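Local coordinates for interleukin-10-like protein (Human herpesvirus 5, PDB 1LQS) that mimics human interleukin-10, binding the human IL-10 receptor in competition with the host cytokine and exploiting its immunosuppressive signalling for the virus, at residues 142-145 with 146-150; 135-138 with 139-143. One frame throughout, in Å; residues are numbered along the deposited sequence.

In the fold
Both contacts lie on the C-terminal part of the chain, far out from its centre and on the same side of it. Contact 2 comes first along the sequence: residues 135-143 run from helix 135-140 through Glu141 into the start of helix 142-155. Contact 1, residues 142-150, follows that second helix onward, so the two share Leu142 and Asp143, and their centres are about 11 Å apart. Each touches the second copy of the protein, and each reaches a chain of another protein in the assembly. This reaching arm agrees with the intertwined dimer of the IL-10 family, in which C-terminal helices of one subunit complete the helical bundle of the other.

Contact 1. Residues 142-145 with 146-150; sequences LDTL and FSRLE
Leu142 and Phe146, one helical turn apart, form the buried, apolar part of this contact. The phenyl ring of Phe146 lies with one face over the carbonyl group of Leu142, while its far end meets the leucine side chain: CZ of Phe146 is 3.7 Å from CB of Leu142 and 3.9 Å from CD2 of Leu142. With CG beside its own backbone N (chi1 -55°), the phenylalanine is directed back toward the preceding turn. The same Leu142 carbonyl takes the amide of Phe146 in a bond of 3.0 Å between N and O, so it is both ring neighbour and acceptor. Phe35 of the second subunit packs on Leu142.

Thr144 O accepts two amides. That of Arg148 approaches nearly along the C=O axis, whereas that of Ser147 sits above the carbonyl plane. Leu149 N continues the helical pattern by bonding to Leu145 O.

Toward Ser147, Arg148 and Glu150 the helix becomes partly exposed, and Glu150 does not touch residues 142-145. Here the buried methyl CG2 of Thr144 lies over one face of the partly exposed guanidinium, offset toward its rim, 3.3 Å from CZ of Arg148. The arginine bends at chi2 (-63°), and its polar end is engaged beyond the helix: NE donates to the carbonyl of Asp53 of the second subunit, and NH1 bonds to a polar side chain of another protein's chain.

Intrahelical i to i+4 packing of this kind, in a helix held between the partner subunit and a chain of another protein, fits the domain-swapped IL-10 dimer.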
# COMPACT_ATOMS: atom_id res chain seq x y z
N LEU C 142 2.06 -14.77 -22.39
CA LEU C 142 2.07 -13.43 -22.94
C LEU C 142 0.66 -12.85 -22.88
O LEU C 142 0.49 -11.65 -22.69
CB LEU C 142 2.57 -13.44 -24.39
CG LEU C 142 4.09 -13.39 -24.54
CD1 LEU C 142 4.48 -13.49 -26.01
CD2 LEU C 142 4.61 -12.08 -23.93
N ASP C 143 -0.36 -13.70 -23.02
CA ASP C 143 -1.72 -13.19 -22.95
C ASP C 143 -2.02 -12.64 -21.56
O ASP C 143 -2.56 -11.54 -21.42
CB ASP C 143 -2.75 -14.26 -23.40
CG ASP C 143 -2.72 -15.56 -22.56
OD1 ASP C 143 -1.72 -15.85 -21.87
OD2 ASP C 143 -3.73 -16.31 -22.64
N THR C 144 -1.65 -13.39 -20.52
CA THR C 144 -1.86 -12.97 -19.14
C THR C 144 -1.04 -11.71 -18.87
O THR C 144 -1.53 -10.74 -18.29
CB THR C 144 -1.44 -14.08 -18.15
OG1 THR C 144 -2.31 -15.21 -18.29
CG2 THR C 144 -1.50 -13.58 -16.72
N LEU C 145 0.21 -11.71 -19.31
CA LEU C 145 1.06 -10.54 -19.12
C LEU C 145 0.39 -9.28 -19.68
O LEU C 145 0.34 -8.26 -19.01
CB LEU C 145 2.41 -10.75 -19.80
CG LEU C 145 3.25 -9.47 -19.77
CD1 LEU C 145 3.74 -9.27 -18.36
CD2 LEU C 145 4.40 -9.56 -20.73
N PHE C 146 -0.13 -9.35 -20.91
CA PHE C 146 -0.79 -8.21 -21.53
C PHE C 146 -1.99 -7.71 -20.74
O PHE C 146 -2.39 -6.55 -20.88
CB PHE C 146 -1.28 -8.54 -22.93
CG PHE C 146 -0.22 -9.05 -23.84
CD1 PHE C 146 1.11 -8.65 -23.68
CD2 PHE C 146 -0.54 -9.94 -24.86
CE1 PHE C 146 2.09 -9.13 -24.51
CE2 PHE C 146 0.44 -10.42 -25.71
CZ PHE C 146 1.76 -10.02 -25.53
N SER C 147 -2.58 -8.59 -19.93
CA SER C 147 -3.74 -8.19 -19.13
C SER C 147 -3.25 -7.49 -17.88
O SER C 147 -3.76 -6.43 -17.50
CB SER C 147 -4.57 -9.41 -18.74
OG SER C 147 -5.34 -9.87 -19.83
N ARG C 148 -2.25 -8.07 -17.25
CA ARG C 148 -1.68 -7.50 -16.05
C ARG C 148 -1.22 -6.10 -16.38
O ARG C 148 -1.52 -5.14 -15.64
CB ARG C 148 -0.51 -8.36 -15.61
CG ARG C 148 -0.92 -9.77 -15.30
CD ARG C 148 -1.90 -9.80 -14.13
NE ARG C 148 -2.11 -11.17 -13.68
CZ ARG C 148 -3.02 -11.98 -14.21
NH1 ARG C 148 -3.16 -13.23 -13.78
NH2 ARG C 148 -3.82 -11.51 -15.16
N LEU C 149 -0.53 -5.97 -17.52
CA LEU C 149 -0.03 -4.68 -17.98
C LEU C 149 -1.14 -3.67 -18.23
O LEU C 149 -1.07 -2.55 -17.75
CB LEU C 149 0.81 -4.84 -19.24
CG LEU C 149 1.19 -3.49 -19.88
CD1 LEU C 149 1.82 -2.60 -18.84
CD2 LEU C 149 2.15 -3.71 -21.04
N GLU C 150 -2.17 -4.05 -18.97
CA GLU C 150 -3.23 -3.09 -19.21
C GLU C 150 -3.88 -2.77 -17.89
O GLU C 150 -4.18 -1.63 -17.60
CB GLU C 150 -4.28 -3.59 -20.20
CG GLU C 150 -5.60 -2.86 -20.02
CD GLU C 150 -6.49 -2.91 -21.22
OE1 GLU C 150 -6.51 -3.96 -21.91
OE2 GLU C 150 -7.19 -1.90 -21.47

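Contact 2. Residues 135-138 with 139-143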
# COMPACT_ATOMS: atom_id res chain seq x y z
N THR C 135 11.20 -20.52 -20.02
CA THR C 135 11.03 -19.77 -21.26
C THR C 135 9.65 -20.13 -21.80
O THR C 135 8.92 -19.29 -22.31
CB THR C 135 12.05 -20.16 -22.34
OG1 THR C 135 13.37 -19.85 -21.88
CG2 THR C 135 11.77 -19.42 -23.63
N ARG C 136 9.32 -21.41 -21.66
CA ARG C 136 8.06 -21.95 -22.13
C ARG C 136 6.84 -21.32 -21.46
O ARG C 136 5.93 -20.85 -22.15
CB ARG C 136 8.05 -23.46 -21.92
CG ARG C 136 7.81 -24.25 -23.17
CD ARG C 136 7.83 -25.73 -22.85
NE ARG C 136 9.19 -26.26 -22.77
CZ ARG C 136 9.64 -27.05 -21.79
NH1 ARG C 136 8.86 -27.39 -20.79
NH2 ARG C 136 10.88 -27.51 -21.84
N LYS C 137 6.81 -21.32 -20.13
CA LYS C 137 5.66 -20.76 -19.42
C LYS C 137 5.58 -19.28 -19.66
O LYS C 137 4.49 -18.71 -19.72
CB LYS C 137 5.76 -21.04 -17.91
CG LYS C 137 4.66 -20.41 -17.06
CD LYS C 137 3.26 -20.89 -17.42
CE LYS C 137 3.05 -22.35 -17.02
NZ LYS C 137 1.67 -22.87 -17.32
N GLY C 138 6.74 -18.65 -19.82
CA GLY C 138 6.77 -17.22 -20.05
C GLY C 138 6.12 -16.82 -21.36
O GLY C 138 5.31 -15.89 -21.41
N LEU C 139 6.47 -17.51 -22.44
CA LEU C 139 5.90 -17.18 -23.73
C LEU C 139 4.45 -17.64 -23.77
O LEU C 139 3.61 -17.09 -24.50
CB LEU C 139 6.72 -17.84 -24.83
CG LEU C 139 8.10 -17.18 -24.99
CD1 LEU C 139 8.90 -17.89 -26.09
CD2 LEU C 139 7.93 -15.70 -25.32
N SER C 140 4.15 -18.64 -22.95
CA SER C 140 2.82 -19.21 -22.85
C SER C 140 1.85 -18.24 -22.20
O SER C 140 0.64 -18.29 -22.44
CB SER C 140 2.86 -20.51 -22.04
OG SER C 140 1.77 -20.59 -21.13
N GLU C 141 2.39 -17.35 -21.38
CA GLU C 141 1.55 -16.40 -20.67
C GLU C 141 1.59 -14.97 -21.18
O GLU C 141 1.18 -14.04 -20.47
CB GLU C 141 1.87 -16.43 -19.17
CG GLU C 141 1.53 -17.74 -18.51
CD GLU C 141 1.48 -17.63 -17.00
OE1 GLU C 141 1.15 -18.63 -16.33
OE2 GLU C 141 1.78 -16.54 -16.48
N LEU C 142 2.06 -14.77 -22.39
CA LEU C 142 2.07 -13.43 -22.94
C LEU C 142 0.66 -12.85 -22.88
O LEU C 142 0.49 -11.65 -22.69
CB LEU C 142 2.57 -13.44 -24.39
CG LEU C 142 4.09 -13.39 -24.54
CD1 LEU C 142 4.48 -13.49 -26.01
CD2 LEU C 142 4.61 -12.08 -23.93
N ASP C 143 -0.36 -13.70 -23.02
CA ASP C 143 -1.72 -13.19 -22.95
C ASP C 143 -2.02 -12.64 -21.56
O ASP C 143 -2.56 -11.54 -21.42
CB ASP C 143 -2.75 -14.26 -23.40
CG ASP C 143 -2.72 -15.56 -22.56
OD1 ASP C 143 -1.72 -15.85 -21.87
OD2 ASP C 143 -3.73 -16.31 -22.64
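Lys137 sends CG away from its backbone N (chi1 176°) and then bends at chi2 and chi3, which folds its chain over toward Glu141, whose CG stands beside its own backbone N (chi1 -65°) ahead of an extended remainder. The two chains meet through the lysine methylenes: CD of Lys137 lies 3.3 Å from OE1 of Glu141. The charged ends stay farther apart, NZ of Lys137 being 4.4 Å from OE1 of Glu141, beyond a salt bridge. Each instead uses the second subunit, where NZ donates to the carbonyls of Asp47 and Ser49 and OE1 accepts the amide of Trp51.

Two residues earlier in the chain, Thr135 and Leu139 lie alongside, methyl CG2 of Thr135 4.1 Å from CD1 of Leu139, a light touch beside the regular bond from Leu139 N to Thr135 O. Ser140 N similarly bonds to Arg136 O.

The regular pattern then falters. Within the two segments the bonds of Glu141 N, to Lys137 O and to Gly138 O, are both weak, and the Gly138 carbonyl also accepts the hydroxyl of Tyr73 of the second subunit. Glu141 leaves helical backbone angles and occupies the N-cap position of the next helix, so the arrangement is a helix-to-helix junction, a kink between two consecutive helices against the partner subunit.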